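Local coordinates for type II secretion system protein H (Vibrio cholerae, PDB 2QV8) that belongs to the tip complex of the periplasm-spanning pseudopilus, which recognises substrates for type II secretion of extracellular proteases and toxins, at residues 36-41 against 61-66; 136-141 against 148-153. All blocks are in the same frame, centred on the assembly; numbering follows the deposited sequence. Where two conformers were deposited one is given.

Contact 1: residues 36-41 against 61-66; sequences TRRLTF and QTTLKE
L39 and T62 are the hydrogen-bonded pair at the middle of this antiparallel contact, with L39 N to T62 O and T62 N to L39 O both 2.9 Å. A third backbone bond follows at the end of the strands, where L64 N reaches R37 O over 3.0 Å. R37 itself has positive phi, and together with R38 it forms a G1 beta bulge against the preceding strand, 28-33.

Side-chain hydrogen bonds line the face that carries R38, T40, Q61 and T63. R38 grips T63 side-on: NE lies 2.8 Å and NH2 3.1 Å from T63 OG1, which sits in the guanidinium plane. With CG anti to the backbone N (chi1 -167°) and a bend at chi3, the R38 chain runs across the neighbouring strand, its CD 3.4 Å from Q61 CD. The Q61 side chain lies alongside T40, and its NE2 donates a nearly straight bond of 2.9 Å to T40 OG1.

On the other face L39 CB rests 3.6 Å from the T62 hydroxyl, OG1. Apolar packing comes from L39 on F10 of helix 2-24 and from L39 and L64 on L70; F41 touches R13 of the helix.

Charge gathers beyond the strand ends. R37 NH1 is bonded chiefly to L68 O, and its bond to K65 O is weak, while E66, near this guanidinium without pairing with it, forms a salt bridge with K130.

The contact is thus two-sided: two separate polar pairs, R38–T63 and Q61–T40, probably restrict the rotation of these side chains, while the inner face supplies L39 and F41 to the helix interface.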
loop_
_atom_site.group_PDB
_atom_site.type_symbol
_atom_site.label_atom_id
_atom_site.label_comp_id
_atom_site.label_asym_id
_atom_site.label_seq_id
_atom_site.Cartn_x
_atom_site.Cartn_y
_atom_site.Cartn_z
ATOM N N THR A 36 7.679 -5.273 8.275
ATOM C CA THR A 36 6.707 -6.233 8.725
ATOM C C THR A 36 5.778 -6.729 7.577
ATOM O O THR A 36 4.908 -7.571 7.812
ATOM C CB THR A 36 5.872 -5.683 9.872
ATOM O OG1 THR A 36 5.194 -4.504 9.435
ATOM C CG2 THR A 36 6.760 -5.333 11.068
ATOM N N ARG A 37 5.991 -6.224 6.359
ATOM C CA ARG A 37 5.207 -6.581 5.175
ATOM C C ARG A 37 3.700 -6.343 5.412
ATOM O O ARG A 37 2.853 -7.168 5.055
ATOM C CB ARG A 37 5.483 -8.027 4.809
ATOM C CG ARG A 37 7.003 -8.295 4.726
ATOM C CD ARG A 37 7.340 -9.736 4.609
ATOM N NE ARG A 37 6.878 -10.475 5.784
ATOM C CZ ARG A 37 6.003 -11.468 5.765
ATOM N NH1 ARG A 37 5.492 -11.908 4.635
ATOM N NH2 ARG A 37 5.670 -12.049 6.904
ATOM N N ARG A 38 3.391 -5.203 5.999
ATOM C CA ARG A 38 2.032 -4.870 6.392
ATOM C C ARG A 38 1.529 -3.635 5.667
ATOM O O ARG A 38 2.290 -2.705 5.396
ATOM C CB ARG A 38 2.026 -4.659 7.894
ATOM C CG ARG A 38 0.678 -4.593 8.566
ATOM C CD ARG A 38 0.878 -4.861 10.055
ATOM N NE ARG A 38 0.983 -6.289 10.258
ATOM C CZ ARG A 38 1.745 -6.894 11.172
ATOM N NH1 ARG A 38 2.516 -6.202 12.022
ATOM N NH2 ARG A 38 1.729 -8.218 11.235
ATOM N N LEU A 39 0.241 -3.658 5.336
ATOM C CA LEU A 39 -0.495 -2.537 4.790
ATOM C C LEU A 39 -1.619 -2.183 5.743
ATOM O O LEU A 39 -2.388 -3.042 6.132
ATOM C CB LEU A 39 -1.078 -2.923 3.414
ATOM C CG LEU A 39 0.013 -3.300 2.393
ATOM C CD1 LEU A 39 -0.511 -4.089 1.229
ATOM C CD2 LEU A 39 0.723 -2.079 1.861
ATOM N N THR A 40 -1.715 -0.923 6.121
ATOM C CA THR A 40 -2.737 -0.471 7.062
ATOM C C THR A 40 -3.552 0.652 6.397
ATOM O O THR A 40 -3.001 1.553 5.780
ATOM C CB THR A 40 -2.088 -0.030 8.416
ATOM O OG1 THR A 40 -1.255 -1.084 8.896
ATOM C CG2 THR A 40 -3.158 0.278 9.552
ATOM N N PHE A 41 -4.865 0.572 6.560
ATOM C CA PHE A 41 -5.822 1.435 5.931
ATOM C C PHE A 41 -6.392 2.344 7.007
ATOM O O PHE A 41 -6.967 1.887 7.980
ATOM C CB PHE A 41 -6.880 0.592 5.188
ATOM C CG PHE A 41 -6.255 -0.315 4.179
ATOM C CD1 PHE A 41 -5.956 0.135 2.905
ATOM C CD2 PHE A 41 -5.871 -1.611 4.532
ATOM C CE1 PHE A 41 -5.325 -0.709 1.970
ATOM C CE2 PHE A 41 -5.259 -2.450 3.616
ATOM C CZ PHE A 41 -4.972 -1.981 2.319
ATOM N N GLN A 61 -6.200 -3.927 8.027
ATOM C CA GLN A 61 -4.762 -4.265 8.042
ATOM C C GLN A 61 -4.546 -5.610 7.385
ATOM O O GLN A 61 -5.285 -6.540 7.622
ATOM C CB GLN A 61 -4.204 -4.237 9.467
ATOM C CG GLN A 61 -2.684 -4.181 9.570
ATOM C CD GLN A 61 -2.259 -3.922 10.995
ATOM O OE1 GLN A 61 -2.493 -4.755 11.854
ATOM N NE2 GLN A 61 -1.701 -2.731 11.267
ATOM N N THR A 62 -3.592 -5.670 6.473
ATOM C CA THR A 62 -3.246 -6.905 5.844
ATOM C C THR A 62 -1.723 -7.142 6.003
ATOM O O THR A 62 -0.918 -6.212 6.012
ATOM C CB THR A 62 -3.676 -6.961 4.354
ATOM O OG1 THR A 62 -3.020 -5.932 3.617
ATOM C CG2 THR A 62 -5.188 -6.812 4.171
ATOM N N THR A 63 -1.348 -8.401 6.149
ATOM C CA THR A 63 0.060 -8.783 6.245
ATOM C C THR A 63 0.316 -9.889 5.230
ATOM O O THR A 63 -0.451 -10.844 5.147
ATOM C CB THR A 63 0.407 -9.279 7.640
ATOM O OG1 THR A 63 -0.032 -8.332 8.629
ATOM C CG2 THR A 63 1.951 -9.547 7.791
ATOM N N LEU A 64 1.386 -9.760 4.460
ATOM C CA LEU A 64 1.669 -10.741 3.421
ATOM C C LEU A 64 1.998 -12.086 4.044
ATOM O O LEU A 64 2.535 -12.131 5.112
ATOM C CB LEU A 64 2.837 -10.298 2.556
ATOM C CG LEU A 64 2.723 -8.988 1.796
ATOM C CD1 LEU A 64 4.016 -8.808 1.044
ATOM C CD2 LEU A 64 1.532 -9.006 0.822
ATOM N N LYS A 65 1.657 -13.170 3.362
ATOM C CA LYS A 65 1.998 -14.513 3.846
ATOM C C LYS A 65 3.495 -14.756 3.697
ATOM O O LYS A 65 4.193 -14.070 2.904
ATOM C CB LYS A 65 1.162 -15.604 3.150
ATOM C CG LYS A 65 1.170 -15.561 1.613
ATOM C CD LYS A 65 0.655 -16.886 1.022
ATOM C CE LYS A 65 -0.762 -17.215 1.569
ATOM N NZ LYS A 65 -1.497 -18.218 0.713
ATOM N N GLU A 66 4.002 -15.686 4.516
ATOM C CA GLU A 66 5.411 -16.043 4.445
ATOM C C GLU A 66 5.756 -16.391 2.990
ATOM O O GLU A 66 4.992 -17.043 2.280
ATOM C CB GLU A 66 5.784 -17.183 5.426
ATOM C CG GLU A 66 7.253 -17.746 5.334
ATOM C CD GLU A 66 8.377 -16.688 5.121
ATOM O OE1 GLU A 66 8.166 -15.488 5.471
ATOM O OE2 GLU A 66 9.471 -17.070 4.587
#

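Contact 2: residues 136-141 against 148-153; sequences EQWRVT and LRLLAP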
loop_
_atom_site.group_PDB
_atom_site.type_symbol
_atom_site.label_atom_id
_atom_site.label_comp_id
_atom_site.label_asym_id
_atom_site.label_seq_id
_atom_site.Cartn_x
_atom_site.Cartn_y
_atom_site.Cartn_z
ATOM N N GLU A 136 9.734 -4.513 -11.629
ATOM C CA GLU A 136 8.888 -5.160 -12.657
ATOM C C GLU A 136 8.195 -6.433 -12.179
ATOM O O GLU A 136 7.940 -7.343 -12.957
ATOM C CB GLU A 136 9.664 -5.362 -13.965
ATOM C CG GLU A 136 10.295 -4.022 -14.448
ATOM C CD GLU A 136 10.497 -3.958 -15.922
ATOM O OE1 GLU A 136 11.254 -4.802 -16.435
ATOM O OE2 GLU A 136 9.874 -3.086 -16.575
ATOM N N GLN A 137 7.832 -6.455 -10.893
ATOM C CA GLN A 137 7.043 -7.526 -10.303
ATOM C C GLN A 137 5.550 -7.253 -10.410
ATOM O O GLN A 137 5.133 -6.352 -11.133
ATOM C CB GLN A 137 7.440 -7.696 -8.810
ATOM C CG GLN A 137 8.887 -8.108 -8.552
ATOM C CD GLN A 137 9.207 -9.575 -8.884
ATOM O OE1 GLN A 137 8.363 -10.312 -9.375
ATOM N NE2 GLN A 137 10.442 -10.013 -8.550
ATOM N N TRP A 138 4.718 -8.006 -9.689
ATOM C CA TRP A 138 3.337 -7.629 -9.539
ATOM C C TRP A 138 3.317 -6.272 -8.830
ATOM O O TRP A 138 3.973 -6.110 -7.812
ATOM C CB TRP A 138 2.537 -8.680 -8.766
ATOM C CG TRP A 138 2.082 -9.796 -9.623
ATOM C CD1 TRP A 138 2.636 -11.035 -9.715
ATOM C CD2 TRP A 138 0.976 -9.774 -10.530
ATOM N NE1 TRP A 138 1.946 -11.788 -10.624
ATOM C CE2 TRP A 138 0.912 -11.045 -11.134
ATOM C CE3 TRP A 138 0.033 -8.816 -10.883
ATOM C CZ2 TRP A 138 -0.043 -11.369 -12.084
ATOM C CZ3 TRP A 138 -0.944 -9.154 -11.842
ATOM C CH2 TRP A 138 -0.969 -10.414 -12.417
ATOM N N ARG A 139 2.636 -5.280 -9.417
ATOM C CA ARG A 139 2.658 -3.916 -8.887
ATOM C C ARG A 139 1.267 -3.279 -8.875
ATOM O O ARG A 139 0.434 -3.555 -9.733
ATOM C CB ARG A 139 3.548 -3.026 -9.737
ATOM C CG ARG A 139 5.030 -3.164 -9.493
ATOM C CD ARG A 139 5.828 -2.785 -10.699
ATOM N NE ARG A 139 5.636 -3.752 -11.752
ATOM C CZ ARG A 139 5.753 -3.538 -13.054
ATOM N NH1 ARG A 139 6.093 -2.357 -13.548
ATOM N NH2 ARG A 139 5.535 -4.549 -13.868
ATOM N N VAL A 140 1.038 -2.395 -7.923
ATOM C CA VAL A 140 -0.122 -1.548 -7.941
ATOM C C VAL A 140 0.442 -0.128 -7.911
ATOM O O VAL A 140 1.298 0.174 -7.078
ATOM C CB VAL A 140 -1.063 -1.783 -6.743
ATOM C CG1 VAL A 140 -2.193 -0.681 -6.752
ATOM C CG2 VAL A 140 -1.623 -3.250 -6.732
ATOM N N THR A 141 -0.074 0.732 -8.784
ATOM C CA THR A 141 0.452 2.088 -8.908
ATOM C C THR A 141 -0.676 3.110 -8.997
ATOM O O THR A 141 -1.730 2.829 -9.539
ATOM C CB THR A 141 1.396 2.215 -10.127
ATOM O OG1 THR A 141 2.093 3.459 -10.078
ATOM C CG2 THR A 141 0.634 2.082 -11.468
ATOM N N LEU A 148 -5.299 4.646 -11.276
ATOM C CA LEU A 148 -4.896 3.475 -10.509
ATOM C C LEU A 148 -4.769 2.249 -11.451
ATOM O O LEU A 148 -5.628 2.014 -12.317
ATOM C CB LEU A 148 -5.887 3.244 -9.330
ATOM C CG LEU A 148 -6.210 4.528 -8.526
ATOM C CD1 LEU A 148 -7.298 4.338 -7.473
ATOM C CD2 LEU A 148 -4.935 5.109 -7.900
ATOM N N ARG A 149 -3.674 1.496 -11.314
ATOM C CA ARG A 149 -3.384 0.348 -12.182
ATOM C C ARG A 149 -2.760 -0.842 -11.459
ATOM O O ARG A 149 -1.948 -0.685 -10.594
ATOM C CB ARG A 149 -2.389 0.747 -13.261
ATOM C CG ARG A 149 -2.921 1.633 -14.330
ATOM C CD ARG A 149 -1.838 1.852 -15.420
ATOM N NE ARG A 149 -1.465 0.652 -16.203
ATOM C CZ ARG A 149 -0.486 0.630 -17.129
ATOM N NH1 ARG A 149 0.249 1.713 -17.365
ATOM N NH2 ARG A 149 -0.220 -0.481 -17.820
ATOM N N LEU A 150 -3.164 -2.032 -11.870
ATOM C CA LEU A 150 -2.507 -3.270 -11.493
ATOM C C LEU A 150 -1.620 -3.736 -12.663
ATOM O O LEU A 150 -2.113 -3.939 -13.796
ATOM C CB LEU A 150 -3.562 -4.334 -11.140
ATOM C CG LEU A 150 -3.087 -5.761 -10.863
ATOM C CD1 LEU A 150 -2.373 -5.847 -9.517
ATOM C CD2 LEU A 150 -4.269 -6.716 -10.925
ATOM N N LEU A 151 -0.333 -3.861 -12.392
ATOM C CA LEU A 151 0.653 -4.294 -13.393
ATOM C C LEU A 151 1.182 -5.712 -13.112
ATOM O O LEU A 151 1.556 -6.034 -11.994
ATOM C CB LEU A 151 1.804 -3.320 -13.482
ATOM C CG LEU A 151 1.531 -1.833 -13.738
ATOM C CD1 LEU A 151 2.779 -1.031 -13.587
ATOM C CD2 LEU A 151 0.990 -1.644 -15.138
ATOM N N ALA A 152 1.223 -6.542 -14.149
ATOM C CA ALA A 152 1.803 -7.892 -14.068
ATOM C C ALA A 152 3.317 -7.807 -14.120
ATOM O O ALA A 152 3.882 -6.817 -14.570
ATOM C CB ALA A 152 1.290 -8.798 -15.201
ATOM N N PRO A 153 3.987 -8.865 -13.684
ATOM C CA PRO A 153 5.433 -8.926 -13.829
ATOM C C PRO A 153 5.862 -8.737 -15.265
ATOM O O PRO A 153 5.241 -9.311 -16.199
ATOM C CB PRO A 153 5.782 -10.340 -13.354
ATOM C CG PRO A 153 4.651 -10.780 -12.566
ATOM C CD PRO A 153 3.444 -10.086 -13.090
#
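Strands 138-141 and 148-151 run antiparallel, their axes 4.6 Å apart, with R139–L151 and T141–R149 as hydrogen-bonded pairs and V140–L150 as the non-hydrogen-bonded pair between them. Each hydrogen-bonded pair closes with two N-H···O=C bonds, L151 N to R139 O being 2.8 Å.

Past the R139–L151 pair, W138 lays one face of its indole over the chain leaving the partner strand. P153 CD stands 3.3 Å from the centroid of the five-membered ring and A152 CA 3.9 Å from that of the six-membered ring, both close to the ring normal, so two CH-pi contacts cover the same face. Beyond them, W138 CE3 comes within 4.1 Å of L150 CD1, and this leucine methyl also meets V140 CG2.

R139 works on the opposite face of the sheet. Its chain bends at chi3 (-69°), bringing the guanidinium back over its own segment: NE donates to Q137 O over 2.7 Å, with the oxygen in the guanidinium plane, and NH2 adds a weak bond to A152 O, 2.9 Å away. E136 CA lies over the centre of one guanidinium face, and L151 CD1 is 3.5 Å above the other, nearer the rim. The flat group is therefore sandwiched as well as tied at its edge, and E155 O provides a further acceptor for NH2.

V140 and L150 face helix 2-24, touching F10 and A7. This is the last beta hairpin of an antiparallel four-stranded sheet packed against the long N-terminal helix, as in the globular domain of type IV pilin-like proteins.

Overall arrangement
Contacts 1 and 2 belong to different four-stranded antiparallel sheets, yet both are hairpin pairings that include an outermost strand and turn one face to helix 2-24. F10 of that helix is touched by L39 of contact 1 and V140 of contact 2. Their centres lie about 17 Å apart, with nearest atoms about 8 Å apart, and they follow one another along the chain. Both are partly buried, with contact 1 nearer the centre of the chain. Away from the helix they differ: side-chain hydrogen bonds among polar residues dominate 36-41 with 61-66, whereas 136-141 with 148-153 combines a sandwiched arginine with an indole covering an alanine and a proline.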